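Local coordinates for protein cytidine deaminase (Mycobacterium leprae, PDB 3R2N) that probably catalyses the zinc-dependent hydrolytic deamination of cytidine and deoxycytidine to uridine and deoxyuridine in pyrimidine salvage, working as a homotetramer, at residues Gln14-Ala19 against Gly34-Val39; Arg43-Val48 against Cys63-Ala68; Gly6-Asp11 against Leu77-Cys82. All blocks are in the same frame, centred on the assembly; numbering follows the deposited sequence. Where two conformers were deposited one is given.

Contact 1: Gln14-Ala19 against Gly34-Val39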
loop_
_atom_site.group_PDB
_atom_site.type_symbol
_atom_site.label_atom_id
_atom_site.label_comp_id
_atom_site.label_asym_id
_atom_site.label_seq_id
_atom_site.Cartn_x
_atom_site.Cartn_y
_atom_site.Cartn_z
ATOM N N GLN D 14 8.667 25.542 -2.596
ATOM C CA GLN D 14 9.936 24.898 -2.210
ATOM C C GLN D 14 10.291 25.167 -0.744
ATOM O O GLN D 14 10.629 24.226 0.023
ATOM C CB GLN D 14 11.051 25.247 -3.215
ATOM C CG GLN D 14 12.307 25.906 -2.676
ATOM C CD GLN D 14 13.315 24.930 -2.148
ATOM O OE1 GLN D 14 13.900 25.143 -1.086
ATOM N NE2 GLN D 14 13.536 23.849 -2.886
ATOM N N LYS D 15 10.154 26.429 -0.344
ATOM C CA LYS D 15 10.334 26.850 1.053
ATOM C C LYS D 15 9.325 26.166 1.976
ATOM O O LYS D 15 9.689 25.724 3.060
ATOM C CB LYS D 15 10.246 28.370 1.199
ATOM C CG LYS D 15 11.509 29.104 0.722
ATOM C CD LYS D 15 11.246 30.599 0.559
ATOM C CE LYS D 15 12.034 31.170 -0.606
ATOM N NZ LYS D 15 13.280 31.933 -0.222
ATOM N N ALA D 16 8.069 26.086 1.543
ATOM C CA ALA D 16 7.010 25.441 2.355
ATOM C C ALA D 16 7.281 23.959 2.557
ATOM O O ALA D 16 7.068 23.434 3.647
ATOM C CB ALA D 16 5.652 25.641 1.733
ATOM N N ALA D 17 7.767 23.298 1.503
ATOM C CA ALA D 17 8.123 21.877 1.567
ATOM C C ALA D 17 9.365 21.614 2.423
ATOM O O ALA D 17 9.424 20.617 3.125
ATOM C CB ALA D 17 8.294 21.283 0.152
ATOM N N VAL D 18 10.366 22.490 2.351
ATOM C CA VAL D 18 11.536 22.396 3.227
ATOM C C VAL D 18 11.056 22.518 4.663
ATOM O O VAL D 18 11.436 21.710 5.518
ATOM C CB VAL D 18 12.578 23.506 2.908
ATOM C CG1 VAL D 18 13.517 23.766 4.113
ATOM C CG2 VAL D 18 13.350 23.150 1.645
ATOM N N ALA D 19 10.194 23.505 4.913
ATOM C CA ALA D 19 9.662 23.737 6.249
ATOM C C ALA D 19 8.910 22.511 6.781
ATOM O O ALA D 19 9.179 22.050 7.906
ATOM C CB ALA D 19 8.752 24.981 6.248
ATOM N N GLY D 34 9.532 16.378 2.217
ATOM C CA GLY D 34 8.445 17.311 2.402
ATOM C C GLY D 34 7.820 17.602 1.057
ATOM O O GLY D 34 8.482 17.468 0.021
ATOM N N VAL D 35 6.527 17.943 1.063
ATOM C CA VAL D 35 5.839 18.300 -0.175
ATOM C C VAL D 35 4.912 19.455 0.102
ATOM O O VAL D 35 4.420 19.615 1.213
ATOM C CB VAL D 35 5.053 17.097 -0.817
ATOM C CG1 VAL D 35 3.829 16.661 0.047
ATOM C CG2 VAL D 35 4.611 17.437 -2.218
ATOM N N ALA D 36 4.658 20.254 -0.916
ATOM C CA ALA D 36 3.792 21.383 -0.764
ATOM C C ALA D 36 3.079 21.569 -2.096
ATOM O O ALA D 36 3.667 21.347 -3.169
ATOM C CB ALA D 36 4.605 22.667 -0.372
ATOM N N GLY D 37 1.826 22.022 -2.001
ATOM C CA GLY D 37 0.926 22.102 -3.131
ATOM C C GLY D 37 0.079 23.354 -3.056
ATOM O O GLY D 37 -0.244 23.817 -1.970
ATOM N N PHE D 38 -0.244 23.923 -4.218
ATOM C CA PHE D 38 -1.331 24.897 -4.324
ATOM C C PHE D 38 -2.604 24.212 -4.775
ATOM O O PHE D 38 -2.590 23.398 -5.698
ATOM C CB PHE D 38 -0.971 25.993 -5.299
ATOM C CG PHE D 38 -0.020 27.004 -4.745
ATOM C CD1 PHE D 38 -0.288 27.639 -3.533
ATOM C CD2 PHE D 38 1.133 27.354 -5.446
ATOM C CE1 PHE D 38 0.587 28.618 -3.009
ATOM C CE2 PHE D 38 2.011 28.331 -4.935
ATOM C CZ PHE D 38 1.733 28.949 -3.697
ATOM N N VAL D 39 -3.706 24.524 -4.110
ATOM C CA VAL D 39 -5.007 23.971 -4.504
ATOM C C VAL D 39 -5.638 24.993 -5.466
ATOM O O VAL D 39 -5.125 26.117 -5.598
ATOM C CB VAL D 39 -5.884 23.656 -3.267
ATOM C CG1 VAL D 39 -7.012 22.779 -3.644
ATOM C CG2 VAL D 39 -5.048 22.934 -2.214
#
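Ala16 and Ala17 put a short, smooth patch of helix 14-19 directly on strand 34-39, and on the strand side Gly34 and Ala36 receive it. At Ala16 the flank of the methyl takes the tip of the Ala36 methyl, CB to CB 3.8 Å. One residue later Ala17 makes the broader contact. Its CB rests on the strand backbone, 3.8 Å from Val35 C, while its amide N lies 3.7 Å from Ala36 CB, which therefore sits between the two helix alanines and touches both. Ala17 also turns its carbonyl to the strand: the CA of Gly34 lies 3.5 Å from Ala17 O in a CA-H...O contact, with 159° at the hydrogen. Gly34 offers only its CA here, and the oxygen lies directly against it. With such small residues facing each other, the axes of the two segments come within 6.1 Å, running at 141° to one another. Around this seam, Ala16 and Ala36 both touch Leu44 of strand 44-48, and Ala17 touches Val83 of strand 77-83. Helix 10-21 thus covers one face of the sheet, while Val35 points to the other, against Ala61 and Met65 of helix 61-71.

Contact 2: Arg43-Val48 against Cys63-Ala68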
loop_
_atom_site.group_PDB
_atom_site.type_symbol
_atom_site.label_atom_id
_atom_site.label_comp_id
_atom_site.label_asym_id
_atom_site.label_seq_id
_atom_site.Cartn_x
_atom_site.Cartn_y
_atom_site.Cartn_z
ATOM N N ARG D 43 -5.039 27.942 -1.832
ATOM C CA ARG D 43 -4.421 27.566 -0.554
ATOM C C ARG D 43 -3.256 26.587 -0.687
ATOM O O ARG D 43 -3.211 25.730 -1.595
ATOM C CB ARG D 43 -5.435 27.059 0.488
ATOM C CG ARG D 43 -5.806 25.605 0.378
ATOM C CD ARG D 43 -6.983 25.296 1.296
ATOM N NE ARG D 43 -7.408 23.906 1.166
ATOM C CZ ARG D 43 -8.269 23.448 0.248
ATOM N NH1 ARG D 43 -8.580 22.149 0.238
ATOM N NH2 ARG D 43 -8.841 24.269 -0.644
ATOM N N LEU D 44 -2.314 26.754 0.232
ATOM C CA LEU D 44 -1.112 25.946 0.296
ATOM C C LEU D 44 -1.343 24.774 1.232
ATOM O O LEU D 44 -1.720 24.971 2.381
ATOM C CB LEU D 44 0.051 26.786 0.818
ATOM C CG LEU D 44 1.436 26.401 0.288
ATOM C CD1 LEU D 44 2.388 27.587 0.436
ATOM C CD2 LEU D 44 2.029 25.163 0.937
ATOM N N ILE D 45 -1.123 23.562 0.740
ATOM C CA ILE D 45 -1.093 22.400 1.599
ATOM C C ILE D 45 0.267 21.710 1.574
ATOM O O ILE D 45 1.079 21.990 0.704
ATOM C CB ILE D 45 -2.280 21.434 1.355
ATOM C CG1 ILE D 45 -2.306 20.901 -0.086
ATOM C CG2 ILE D 45 -3.584 22.146 1.760
ATOM C CD1 ILE D 45 -3.485 19.946 -0.367
ATOM N N THR D 46 0.531 20.857 2.565
ATOM C CA THR D 46 1.831 20.185 2.707
ATOM C C THR D 46 1.619 18.757 3.190
ATOM O O THR D 46 0.503 18.378 3.538
ATOM C CB THR D 46 2.700 20.847 3.759
ATOM O OG1 THR D 46 2.101 20.622 5.051
ATOM C CG2 THR D 46 2.863 22.344 3.501
ATOM N N GLY D 47 2.708 17.985 3.214
ATOM C CA GLY D 47 2.697 16.584 3.634
ATOM C C GLY D 47 4.136 16.160 3.875
ATOM O O GLY D 47 5.059 16.711 3.253
ATOM N N VAL D 48 4.321 15.222 4.800
ATOM C CA VAL D 48 5.626 14.639 5.100
ATOM C C VAL D 48 5.507 13.132 5.020
ATOM O O VAL D 48 4.401 12.567 5.220
ATOM C CB VAL D 48 6.113 14.990 6.528
ATOM C CG1 VAL D 48 6.313 16.494 6.662
ATOM C CG2 VAL D 48 5.127 14.465 7.590
ATOM N N CYS D 63 1.061 11.334 -0.342
ATOM C CA CYS D 63 -0.076 10.729 0.427
ATOM C C CYS D 63 -0.547 11.669 1.560
ATOM O O CYS D 63 -1.758 11.911 1.712
ATOM C CB CYS D 63 0.315 9.391 1.058
ATOM S SG CYS D 63 0.756 8.057 -0.106
ATOM N N SER D 64 0.416 12.205 2.339
ATOM C CA SER D 64 0.039 12.973 3.500
ATOM C C SER D 64 -0.677 14.217 3.037
ATOM O O SER D 64 -1.713 14.587 3.597
ATOM C CB SER D 64 1.220 13.311 4.396
ATOM O OG SER D 64 1.694 12.158 5.038
ATOM N N MET D 65 -0.164 14.780 1.953
ATOM C CA MET D 65 -0.702 15.995 1.361
ATOM C C MET D 65 -2.092 15.803 0.801
ATOM O O MET D 65 -2.957 16.649 0.987
ATOM C CB MET D 65 0.241 16.527 0.269
ATOM C CG MET D 65 -0.333 17.743 -0.428
ATOM S SD MET D 65 0.689 18.305 -1.795
ATOM C CE MET D 65 0.551 16.905 -2.908
ATOM N N ILE D 66 -2.294 14.686 0.114
ATOM C CA ILE D 66 -3.629 14.279 -0.322
ATOM C C ILE D 66 -4.619 14.233 0.853
ATOM O O ILE D 66 -5.690 14.828 0.781
ATOM C CB ILE D 66 -3.589 12.991 -1.196
ATOM C CG1 ILE D 66 -2.927 13.291 -2.564
ATOM C CG2 ILE D 66 -4.975 12.393 -1.401
ATOM C CD1 ILE D 66 -3.585 14.425 -3.364
ATOM N N SER D 67 -4.248 13.592 1.953
ATOM C CA SER D 67 -5.092 13.622 3.177
ATOM C C SER D 67 -5.386 15.036 3.682
ATOM O O SER D 67 -6.462 15.284 4.235
ATOM C CB SER D 67 -4.433 12.841 4.303
ATOM O OG SER D 67 -4.282 11.505 3.886
ATOM N N ALA D 68 -4.416 15.945 3.523
ATOM C CA ALA D 68 -4.616 17.316 3.948
ATOM C C ALA D 68 -5.604 18.014 2.991
ATOM O O ALA D 68 -6.462 18.785 3.421
ATOM C CB ALA D 68 -3.259 18.064 4.052
#
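Ile45 and Met65 meet through their aliphatic chains, which cross at about a right angle, with Ile45 CG1 3.7 Å from Met65 CG. Ile45 holds CG1 between its backbone N and carbonyl carbon (chi1 60°) and then extends fully, which carries CD1 over the helix to 3.6 Å from Met65 O. Met65 starts out extended as well, with CG trans to N (chi1 176°), and bends only at the last torsion; its thioether end leaves the strand and runs in among Leu77, Val80 and Leu100. Close by, the carbonyl of Thr46 is aimed at the methyl of Ala68, O to CB 3.8 Å, and Met65 CA comes to that oxygen from the side, at 3.4 Å, in a CA-H...O contact. The two chains have their shortest CA-to-CA distance at Gly47 and Met65, 4.1 Å. The bare CA of Gly47 fits against the helix backbone, 3.8 Å from Met65 N and 3.7 Å from Ser64 CB. Past the glycine, Ser64 holds OG anti to its carbonyl carbon (chi1 -70°), which brings the hydroxyl to the end of the strand, within hydrogen-bonding distance of Val48 O at 2.7 Å. The same OG also pairs with Ser67 OG of the second subunit. The contact therefore reaches the subunit interface, where Val48 packs on Tyr70 of the second subunit. Within the chain strand 44-48 is outermost in the sheet, and helix 61-71, which follows the zinc ligand Cys60, packs on it, as in the cytidine deaminase fold.

Contact 3: Gly6-Asp11 against Leu77-Cys82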
loop_
_atom_site.group_PDB
_atom_site.type_symbol
_atom_site.label_atom_id
_atom_site.label_comp_id
_atom_site.label_asym_id
_atom_site.label_seq_id
_atom_site.Cartn_x
_atom_site.Cartn_y
_atom_site.Cartn_z
ATOM N N GLY D 6 -0.735 35.508 -10.475
ATOM C CA GLY D 6 -1.489 34.270 -10.549
ATOM C C GLY D 6 -0.703 33.109 -11.132
ATOM O O GLY D 6 -1.199 31.981 -11.167
ATOM N N ASP D 7 0.519 33.376 -11.593
ATOM C CA ASP D 7 1.429 32.307 -11.974
ATOM C C ASP D 7 1.816 31.543 -10.718
ATOM O O ASP D 7 1.699 32.072 -9.596
ATOM C CB ASP D 7 2.679 32.859 -12.649
ATOM C CG ASP D 7 2.399 33.419 -14.035
ATOM O OD1 ASP D 7 1.291 33.195 -14.581
ATOM O OD2 ASP D 7 3.302 34.100 -14.575
ATOM N N VAL D 8 2.245 30.295 -10.889
ATOM C CA VAL D 8 2.675 29.517 -9.735
ATOM C C VAL D 8 4.026 30.043 -9.262
ATOM O O VAL D 8 4.958 30.190 -10.072
ATOM C CB VAL D 8 2.705 27.996 -10.021
ATOM C CG1 VAL D 8 3.401 27.250 -8.894
ATOM C CG2 VAL D 8 1.284 27.463 -10.197
ATOM N N ASN D 9 4.092 30.380 -7.972
ATOM C CA ASN D 9 5.351 30.736 -7.317
ATOM C C ASN D 9 6.028 29.496 -6.759
ATOM O O ASN D 9 5.691 29.021 -5.680
ATOM C CB ASN D 9 5.157 31.776 -6.204
ATOM C CG ASN D 9 6.482 32.397 -5.745
ATOM O OD1 ASN D 9 7.498 31.710 -5.591
ATOM N ND2 ASN D 9 6.470 33.711 -5.526
ATOM N N TRP D 10 6.996 28.983 -7.502
ATOM C CA TRP D 10 7.639 27.730 -7.143
ATOM C C TRP D 10 8.582 27.861 -5.943
ATOM O O TRP D 10 8.729 26.925 -5.167
ATOM C CB TRP D 10 8.334 27.132 -8.364
ATOM C CG TRP D 10 7.383 26.782 -9.476
ATOM C CD1 TRP D 10 7.119 27.530 -10.594
ATOM C CD2 TRP D 10 6.575 25.592 -9.586
ATOM N NE1 TRP D 10 6.207 26.876 -11.396
ATOM C CE2 TRP D 10 5.850 25.690 -10.799
ATOM C CE3 TRP D 10 6.401 24.452 -8.781
ATOM C CZ2 TRP D 10 4.965 24.694 -11.233
ATOM C CZ3 TRP D 10 5.520 23.460 -9.207
ATOM C CH2 TRP D 10 4.811 23.590 -10.434
ATOM N N ASP D 11 9.205 29.029 -5.798
ATOM C CA ASP D 11 9.907 29.404 -4.568
ATOM C C ASP D 11 9.075 29.174 -3.296
ATOM O O ASP D 11 9.560 28.602 -2.310
ATOM C CB ASP D 11 10.295 30.880 -4.630
ATOM C CG ASP D 11 11.783 31.084 -4.770
ATOM O OD1 ASP D 11 12.499 30.872 -3.748
ATOM O OD2 ASP D 11 12.230 31.463 -5.888
ATOM N N LEU D 77 -5.764 19.744 -6.908
ATOM C CA LEU D 77 -4.369 20.179 -6.864
ATOM C C LEU D 77 -4.001 20.898 -8.135
ATOM O O LEU D 77 -4.432 20.527 -9.221
ATOM C CB LEU D 77 -3.431 18.987 -6.658
ATOM C CG LEU D 77 -3.422 18.320 -5.280
ATOM C CD1 LEU D 77 -2.591 17.089 -5.364
ATOM C CD2 LEU D 77 -2.871 19.244 -4.213
ATOM N N VAL D 78 -3.192 21.931 -8.010
ATOM C CA VAL D 78 -2.818 22.699 -9.174
ATOM C C VAL D 78 -1.294 22.715 -9.417
ATOM O O VAL D 78 -0.840 22.679 -10.562
ATOM C CB VAL D 78 -3.486 24.093 -9.071
ATOM C CG1 VAL D 78 -2.588 25.208 -9.512
ATOM C CG2 VAL D 78 -4.815 24.080 -9.830
ATOM N N ALA D 79 -0.502 22.732 -8.345
ATOM C CA ALA D 79 0.950 22.683 -8.486
ATOM C C ALA D 79 1.572 22.015 -7.272
ATOM O O ALA D 79 1.137 22.257 -6.145
ATOM C CB ALA D 79 1.532 24.084 -8.696
ATOM N N VAL D 80 2.593 21.190 -7.499
ATOM C CA VAL D 80 3.207 20.407 -6.420
ATOM C C VAL D 80 4.735 20.420 -6.521
ATOM O O VAL D 80 5.297 20.286 -7.622
ATOM C CB VAL D 80 2.709 18.932 -6.439
ATOM C CG1 VAL D 80 3.399 18.106 -5.383
ATOM C CG2 VAL D 80 1.233 18.876 -6.235
ATOM N N TYR D 81 5.393 20.562 -5.366
ATOM C CA TYR D 81 6.851 20.575 -5.268
ATOM C C TYR D 81 7.280 19.650 -4.113
ATOM O O TYR D 81 7.009 19.949 -2.934
ATOM C CB TYR D 81 7.322 22.012 -4.987
ATOM C CG TYR D 81 8.763 22.348 -5.368
ATOM C CD1 TYR D 81 9.088 23.589 -5.893
ATOM C CD2 TYR D 81 9.803 21.438 -5.174
ATOM C CE1 TYR D 81 10.418 23.907 -6.250
ATOM C CE2 TYR D 81 11.130 21.756 -5.509
ATOM C CZ TYR D 81 11.419 22.976 -6.050
ATOM O OH TYR D 81 12.718 23.259 -6.384
ATOM N N CYS D 82 7.930 18.535 -4.456
ATOM C CA CYS D 82 8.411 17.578 -3.462
ATOM C C CYS D 82 9.923 17.754 -3.231
ATOM O O CYS D 82 10.698 18.001 -4.181
ATOM C CB CYS D 82 8.072 16.169 -3.943
ATOM S SG CYS D 82 8.295 14.824 -2.792
#
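Val8 and Trp10 close over the methyl of Ala79 from the N-terminal arm, and that methyl is the bump around which the contact is shaped. Both branches of Val8 straddle it, CG1 and CG2 each 3.7 Å from Ala79 CB. The indole approaches the same methyl obliquely, with Trp10 CH2 also at 3.7 Å. Arm and indole are themselves packed together: Val8 CG1 sits over the centre of one face of the Trp10 ring, 3.5 Å above its plane, so that valine and indole form two walls of a hollow for the alanine. The indole's six-membered end is driven edge-on toward the strand, and the rim atom Trp10 CZ3 comes 3.6 Å from Val80 O, near the ring plane. Further along the strand, Tyr81 sends its ring to the start of the helix, CG trans to N (chi1 -157°). There Tyr81 CD1 lies 3.4 Å from Trp10 O and 4.0 Å from Trp10 CE3, filling the notch between the indole rim and the backbone. Asn9, at the N-cap position of helix 10-21, uses OD1 to cap the N of Thr12. Lys109 and Met111 of the next strand also touch the indole. The strand has a classic bulge here, with Val78 and Ala79 set opposite the single residue Phe38 of strand 34-39, so the arm and first helix turn cover the sheet of the deaminase fold at a bulged central strand.

In the fold
All three contacts meet on one mixed sheet, in which strand 34-39 lies between strands 44-48 and 77-83. Contacts 1 and 3 share helix 10-21 on one face; contact 2 brings helix 61-71 to the other. Probable backbone hydrogen bonds join them: Gly37 N to Ile45 O at 2.8 Å links contacts 1 and 2, and Phe38 O to Val78 N, also 2.8 Å, links contacts 1 and 3. Across the core, Val35 CG1 lies 3.6 Å from Met65 CB and Val35 CG2 3.5 Å from Val80 CG1. The catalytic zinc, held by Cys60, Cys93 and Cys96, lies about 9 Å from the Val35 side chain and about 10 Å from those of Met65 and Val80; none of the contacts supplies its ligands.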